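Side-chain contacts in hypothetical protein AF1704 (Archaeoglobus fulgidus, PDB 1ZBM), which probably converts cyclic dehypoxanthine futalosine into 1,4-dihydroxy-6-naphthoate and dihydroxyacetone, a step in menaquinone biosynthesis: residues D168-W173 with L179-G184; A68-D73 with K259-A264. One frame throughout, in Å; residues are numbered along the deposited sequence.

Interaction 1 of 2, residues D168-W173 with L179-G184; sequences DLWDWW and LPLPLG
W170 and W173, one helical turn apart, both reach from the short helix to the incoming strand around L181. The turn that presents them starts at D168, an N-cap residue whose OD1 accepts from the backbone N of D171 at 3.2 Å and, more weakly, from that of W170; a short carboxylate suits this place because it can fold back onto the first amides of the helix. W170 meets the strand with the rim of its benzene ring, CZ3 lying 3.8 Å from L181 CB. W173 is used on two sides. With CG anti to the backbone N (chi1 160°), its indole extends to the loop just before the strand, where NE1 donates to L179 O at 2.8 Å in a nearly straight bond (167°) that lies close to the ring plane. Over one face of the same indole, L181 CG sits 3.8 Å from the centroid of the five-membered ring, a CH-pi contact almost on the ring normal. P182 CD touches CZ2 of W173 at 4.1 Å. A phenylalanine in place of W173 would probably leave L179 O without this donor and L181 with a smaller face to rest on. Helix 169-174 follows strand 164-168 of one sheet and strand 181-189 belongs to the other, consistent with packing near the link between the two lobes of a periplasmic-binding-protein-like fold, with L181 close to the predicted substrate-binding T114.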
loop_
_atom_site.group_PDB
_atom_site.type_symbol
_atom_site.label_atom_id
_atom_site.label_comp_id
_atom_site.label_asym_id
_atom_site.label_seq_id
_atom_site.Cartn_x
_atom_site.Cartn_y
_atom_site.Cartn_z
ATOM N N ASP A 168 -13.806 10.636 1.821
ATOM C CA ASP A 168 -13.441 9.321 2.349
ATOM C C ASP A 168 -13.446 8.388 1.138
ATOM O O ASP A 168 -14.501 7.967 0.680
ATOM C CB ASP A 168 -14.466 8.857 3.400
ATOM C CG ASP A 168 -14.036 7.599 4.118
ATOM O OD1 ASP A 168 -13.756 6.580 3.432
ATOM O OD2 ASP A 168 -13.967 7.623 5.374
ATOM N N LEU A 169 -12.258 8.093 0.621
ATOM C CA LEU A 169 -12.111 7.253 -0.551
ATOM C C LEU A 169 -12.804 5.903 -0.437
ATOM O O LEU A 169 -13.240 5.339 -1.444
ATOM C CB LEU A 169 -10.628 7.076 -0.893
ATOM C CG LEU A 169 -9.971 8.358 -1.395
ATOM C CD1 LEU A 169 -8.471 8.181 -1.491
ATOM C CD2 LEU A 169 -10.552 8.729 -2.751
ATOM N N TRP A 170 -12.920 5.372 0.773
ATOM C CA TRP A 170 -13.610 4.105 0.911
ATOM C C TRP A 170 -15.105 4.296 0.703
ATOM O O TRP A 170 -15.748 3.460 0.075
ATOM C CB TRP A 170 -13.376 3.452 2.276
ATOM C CG TRP A 170 -14.415 2.399 2.556
ATOM C CD1 TRP A 170 -15.570 2.564 3.264
ATOM C CD2 TRP A 170 -14.449 1.060 2.042
ATOM N NE1 TRP A 170 -16.320 1.420 3.219
ATOM C CE2 TRP A 170 -15.658 0.477 2.473
ATOM C CE3 TRP A 170 -13.576 0.297 1.249
ATOM C CZ2 TRP A 170 -16.021 -0.842 2.148
ATOM C CZ3 TRP A 170 -13.938 -1.015 0.924
ATOM C CH2 TRP A 170 -15.151 -1.565 1.372
ATOM N N ASP A 171 -15.677 5.380 1.221
ATOM C CA ASP A 171 -17.109 5.579 1.020
ATOM C C ASP A 171 -17.380 5.733 -0.460
ATOM O O ASP A 171 -18.392 5.254 -0.979
ATOM C CB ASP A 171 -17.624 6.817 1.743
ATOM C CG ASP A 171 -17.500 6.703 3.228
ATOM O OD1 ASP A 171 -17.715 5.588 3.757
ATOM O OD2 ASP A 171 -17.194 7.731 3.870
ATOM N N TRP A 172 -16.469 6.411 -1.145
ATOM C CA TRP A 172 -16.632 6.614 -2.572
ATOM C C TRP A 172 -16.548 5.296 -3.328
ATOM O O TRP A 172 -17.305 5.070 -4.273
ATOM C CB TRP A 172 -15.566 7.552 -3.117
ATOM C CG TRP A 172 -15.726 7.754 -4.582
ATOM C CD1 TRP A 172 -16.505 8.682 -5.197
ATOM C CD2 TRP A 172 -15.130 6.966 -5.623
ATOM N NE1 TRP A 172 -16.434 8.524 -6.560
ATOM C CE2 TRP A 172 -15.602 7.476 -6.851
ATOM C CE3 TRP A 172 -14.250 5.870 -5.635
ATOM C CZ2 TRP A 172 -15.216 6.938 -8.087
ATOM C CZ3 TRP A 172 -13.866 5.334 -6.863
ATOM C CH2 TRP A 172 -14.355 5.870 -8.072
ATOM N N TRP A 173 -15.619 4.436 -2.920
ATOM C CA TRP A 173 -15.438 3.149 -3.583
ATOM C C TRP A 173 -16.599 2.215 -3.308
ATOM O O TRP A 173 -17.020 1.458 -4.180
ATOM C CB TRP A 173 -14.133 2.495 -3.132
ATOM C CG TRP A 173 -14.060 1.011 -3.369
ATOM C CD1 TRP A 173 -14.399 0.016 -2.490
ATOM C CD2 TRP A 173 -13.539 0.356 -4.537
ATOM N NE1 TRP A 173 -14.104 -1.220 -3.036
ATOM C CE2 TRP A 173 -13.578 -1.035 -4.285
ATOM C CE3 TRP A 173 -13.035 0.813 -5.766
ATOM C CZ2 TRP A 173 -13.131 -1.972 -5.219
ATOM C CZ3 TRP A 173 -12.589 -0.125 -6.701
ATOM C CH2 TRP A 173 -12.642 -1.502 -6.416
ATOM N N LEU A 179 -17.172 -4.626 -2.767
ATOM C CA LEU A 179 -16.072 -5.559 -2.567
ATOM C C LEU A 179 -14.946 -4.830 -1.830
ATOM O O LEU A 179 -14.898 -3.600 -1.825
ATOM C CB LEU A 179 -15.565 -6.041 -3.932
ATOM C CG LEU A 179 -16.545 -6.823 -4.804
ATOM C CD1 LEU A 179 -16.046 -6.897 -6.256
ATOM C CD2 LEU A 179 -16.715 -8.227 -4.214
ATOM N N PRO A 180 -14.027 -5.580 -1.202
ATOM C CA PRO A 180 -12.911 -4.957 -0.478
ATOM C C PRO A 180 -12.146 -4.000 -1.413
ATOM O O PRO A 180 -12.308 -4.063 -2.628
ATOM C CB PRO A 180 -12.071 -6.158 -0.052
ATOM C CG PRO A 180 -13.089 -7.249 0.111
ATOM C CD PRO A 180 -13.985 -7.049 -1.090
ATOM N N LEU A 181 -11.307 -3.134 -0.852
ATOM C CA LEU A 181 -10.551 -2.165 -1.647
ATOM C C LEU A 181 -9.049 -2.495 -1.765
ATOM O O LEU A 181 -8.296 -2.313 -0.803
ATOM C CB LEU A 181 -10.702 -0.774 -1.016
ATOM C CG LEU A 181 -10.561 0.497 -1.866
ATOM C CD1 LEU A 181 -10.302 1.693 -0.944
ATOM C CD2 LEU A 181 -9.445 0.350 -2.862
ATOM N N PRO A 182 -8.595 -2.962 -2.948
ATOM C CA PRO A 182 -7.188 -3.313 -3.203
ATOM C C PRO A 182 -6.312 -2.067 -3.192
ATOM O O PRO A 182 -6.521 -1.170 -4.007
ATOM C CB PRO A 182 -7.218 -3.938 -4.601
ATOM C CG PRO A 182 -8.652 -4.309 -4.811
ATOM C CD PRO A 182 -9.408 -3.202 -4.150
ATOM N N LEU A 183 -5.324 -2.005 -2.302
ATOM C CA LEU A 183 -4.460 -0.821 -2.242
ATOM C C LEU A 183 -3.010 -1.100 -2.627
ATOM O O LEU A 183 -2.514 -0.564 -3.616
ATOM C CB LEU A 183 -4.509 -0.208 -0.845
ATOM C CG LEU A 183 -5.881 0.301 -0.421
ATOM C CD1 LEU A 183 -5.871 0.564 1.063
ATOM C CD2 LEU A 183 -6.232 1.568 -1.210
ATOM N N GLY A 184 -2.336 -1.919 -1.827
ATOM C CA GLY A 184 -0.958 -2.262 -2.104
ATOM C C GLY A 184 -0.893 -3.736 -2.437
ATOM O O GLY A 184 -1.683 -4.523 -1.917
#

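Interaction 2 of 2, residues A68-D73 with K259-A264; sequences AYALLD and KLYEMA
Y261 reaches from its helix to Y69 and A70, and this single side chain makes all the contact on its side. The tight part is at its far end. Y261 OH arrives at the edge of the Y69 ring, in its plane, 3.1 Å from CD2, while Y261 CZ is 4.1 Å from the same carbon. The two side chains cross at about a right angle, so the phenol meets the rim of its neighbour and the rings do not stack. A tyrosine suits this position because its hydroxyl also has a polar partner: it is hydrogen-bonded to the backbone O of A66, at the start of the helix that leads into A68-D73. With its CG anti to the backbone N (chi1 180°), Y69 turns its CD2 edge to Y261 OH; its own hydroxyl bonds to the backbone O of Y76.

Behind the hydroxyl, the methyl of A70 lies over one face of the Y261 ring. CB is 4.0 Å from the ring centroid and 20° off the normal, a CH-pi contact shifted toward the rim, its shortest approach being 3.8 Å to CE2. A small residue fits here, since the backbones come close: the CA atoms of A70 and Y261 are 7.3 Å apart.

Beyond this the contact is loose. Only 130 Å² is buried, and in the exposed D73, one residue past the type I turn from Y69 to L72, CB stays 6.6 Å from Y261 CE1. The arrangement is packing of a C-terminal helix against a helix-to-turn connection between strands 61-65 and 76-86 of the periplasmic-binding-protein-like fold.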
loop_
_atom_site.group_PDB
_atom_site.type_symbol
_atom_site.label_atom_id
_atom_site.label_comp_id
_atom_site.label_asym_id
_atom_site.label_seq_id
_atom_site.Cartn_x
_atom_site.Cartn_y
_atom_site.Cartn_z
ATOM N N ALA A 68 -0.293 1.124 -10.014
ATOM C CA ALA A 68 0.946 0.912 -10.742
ATOM C C ALA A 68 0.999 -0.451 -11.426
ATOM O O ALA A 68 1.433 -0.561 -12.575
ATOM C CB ALA A 68 2.128 1.073 -9.802
ATOM N N TYR A 69 0.545 -1.485 -10.726
ATOM C CA TYR A 69 0.552 -2.840 -11.263
ATOM C C TYR A 69 -0.070 -2.938 -12.648
ATOM O O TYR A 69 0.395 -3.708 -13.492
ATOM C CB TYR A 69 -0.184 -3.803 -10.322
ATOM C CG TYR A 69 -0.201 -5.219 -10.854
ATOM C CD1 TYR A 69 0.977 -5.956 -10.933
ATOM C CD2 TYR A 69 -1.368 -5.785 -11.374
ATOM C CE1 TYR A 69 1.002 -7.211 -11.524
ATOM C CE2 TYR A 69 -1.349 -7.052 -11.974
ATOM C CZ TYR A 69 -0.148 -7.749 -12.042
ATOM O OH TYR A 69 -0.076 -8.973 -12.658
ATOM N N ALA A 70 -1.124 -2.164 -12.887
ATOM C CA ALA A 70 -1.788 -2.208 -14.188
ATOM C C ALA A 70 -0.850 -1.782 -15.323
ATOM O O ALA A 70 -1.070 -2.146 -16.481
ATOM C CB ALA A 70 -3.032 -1.331 -14.170
ATOM N N LEU A 71 0.199 -1.035 -14.981
ATOM C CA LEU A 71 1.174 -0.561 -15.964
ATOM C C LEU A 71 2.437 -1.436 -16.032
ATOM O O LEU A 71 3.433 -1.050 -16.652
ATOM C CB LEU A 71 1.577 0.888 -15.655
ATOM C CG LEU A 71 0.539 2.000 -15.824
ATOM C CD1 LEU A 71 0.997 3.255 -15.105
ATOM C CD2 LEU A 71 0.325 2.284 -17.305
ATOM N N LEU A 72 2.401 -2.608 -15.401
ATOM C CA LEU A 72 3.552 -3.501 -15.422
ATOM C C LEU A 72 3.214 -4.970 -15.183
ATOM O O LEU A 72 4.031 -5.741 -14.675
ATOM C CB LEU A 72 4.599 -3.007 -14.421
ATOM C CG LEU A 72 4.018 -2.513 -13.104
ATOM C CD1 LEU A 72 3.996 -3.672 -12.117
ATOM C CD2 LEU A 72 4.848 -1.361 -12.559
ATOM N N ASP A 73 2.007 -5.352 -15.588
ATOM C CA ASP A 73 1.532 -6.717 -15.443
ATOM C C ASP A 73 2.106 -7.613 -16.549
ATOM O O ASP A 73 1.760 -8.794 -16.655
ATOM C CB ASP A 73 0.000 -6.736 -15.477
ATOM C CG ASP A 73 -0.564 -6.250 -16.806
ATOM O OD1 ASP A 73 -0.091 -5.214 -17.317
ATOM O OD2 ASP A 73 -1.487 -6.903 -17.334
ATOM N N LYS A 259 -12.491 -4.849 -11.395
ATOM C CA LYS A 259 -13.405 -3.704 -11.457
ATOM C C LYS A 259 -12.644 -2.384 -11.456
ATOM O O LYS A 259 -12.858 -1.518 -12.311
ATOM C CB LYS A 259 -14.368 -3.732 -10.264
ATOM C CG LYS A 259 -15.324 -2.550 -10.217
ATOM C CD LYS A 259 -16.197 -2.537 -11.446
ATOM C CE LYS A 259 -17.151 -1.366 -11.447
ATOM N NZ LYS A 259 -17.885 -1.336 -12.745
ATOM N N LEU A 260 -11.759 -2.235 -10.479
ATOM C CA LEU A 260 -10.953 -1.031 -10.359
ATOM C C LEU A 260 -10.314 -0.693 -11.706
ATOM O O LEU A 260 -10.399 0.443 -12.169
ATOM C CB LEU A 260 -9.858 -1.233 -9.309
ATOM C CG LEU A 260 -8.761 -0.171 -9.220
ATOM C CD1 LEU A 260 -9.359 1.183 -8.831
ATOM C CD2 LEU A 260 -7.727 -0.600 -8.183
ATOM N N TYR A 261 -9.685 -1.685 -12.333
ATOM C CA TYR A 261 -9.013 -1.471 -13.610
ATOM C C TYR A 261 -9.978 -1.069 -14.715
ATOM O O TYR A 261 -9.693 -0.161 -15.500
ATOM C CB TYR A 261 -8.236 -2.728 -14.018
ATOM C CG TYR A 261 -7.051 -3.053 -13.119
ATOM C CD1 TYR A 261 -6.469 -4.324 -13.137
ATOM C CD2 TYR A 261 -6.504 -2.091 -12.260
ATOM C CE1 TYR A 261 -5.374 -4.637 -12.322
ATOM C CE2 TYR A 261 -5.408 -2.395 -11.442
ATOM C CZ TYR A 261 -4.850 -3.675 -11.482
ATOM O OH TYR A 261 -3.779 -3.984 -10.678
ATOM N N GLU A 262 -11.119 -1.746 -14.772
ATOM C CA GLU A 262 -12.134 -1.444 -15.770
ATOM C C GLU A 262 -12.522 0.020 -15.638
ATOM O O GLU A 262 -12.564 0.751 -16.629
ATOM C CB GLU A 262 -13.347 -2.354 -15.569
ATOM C CG GLU A 262 -13.071 -3.779 -16.010
ATOM C CD GLU A 262 -14.145 -4.767 -15.601
ATOM O OE1 GLU A 262 -14.030 -5.948 -15.998
ATOM O OE2 GLU A 262 -15.096 -4.383 -14.885
HETATM N N MSE A 263 -12.775 0.458 -14.408
HETATM C CA MSE A 263 -13.134 1.853 -14.195
HETATM C C MSE A 263 -12.024 2.785 -14.667
HETATM O O MSE A 263 -12.300 3.834 -15.236
HETATM C CB MSE A 263 -13.420 2.125 -12.719
HETATM C CG MSE A 263 -14.690 1.493 -12.195
HETATM SE SE MSE A 263 -14.974 1.904 -10.315
HETATM C CE MSE A 263 -15.771 3.659 -10.523
ATOM N N ALA A 264 -10.773 2.400 -14.430
ATOM C CA ALA A 264 -9.643 3.232 -14.833
ATOM C C ALA A 264 -9.517 3.300 -16.356
ATOM O O ALA A 264 -9.289 4.370 -16.926
ATOM C CB ALA A 264 -8.351 2.705 -14.223
#

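How the interactions relate
Interaction 1 is the more buried, with 269 Å² covered against 130 Å² in interaction 2, which is only partly buried. Both turn on aromatic side chains carrying an aliphatic group over one face, but interaction 1 adds a direct indole-to-carbonyl bond between its segments, whereas in interaction 2 the polar bonds of both tyrosines go to backbone atoms outside them. Helix 251-265 joins the two: W172 CH2 packs on M263 CE at 3.6 Å, and W173 CZ3 on L260 CB at 3.9 Å. One helix thus meets helix 169-174 through L260 and selenomethionine M263, and the 68-73 turn through Y261. Along the chain, interaction 1 is nested within the loop that interaction 2 closes.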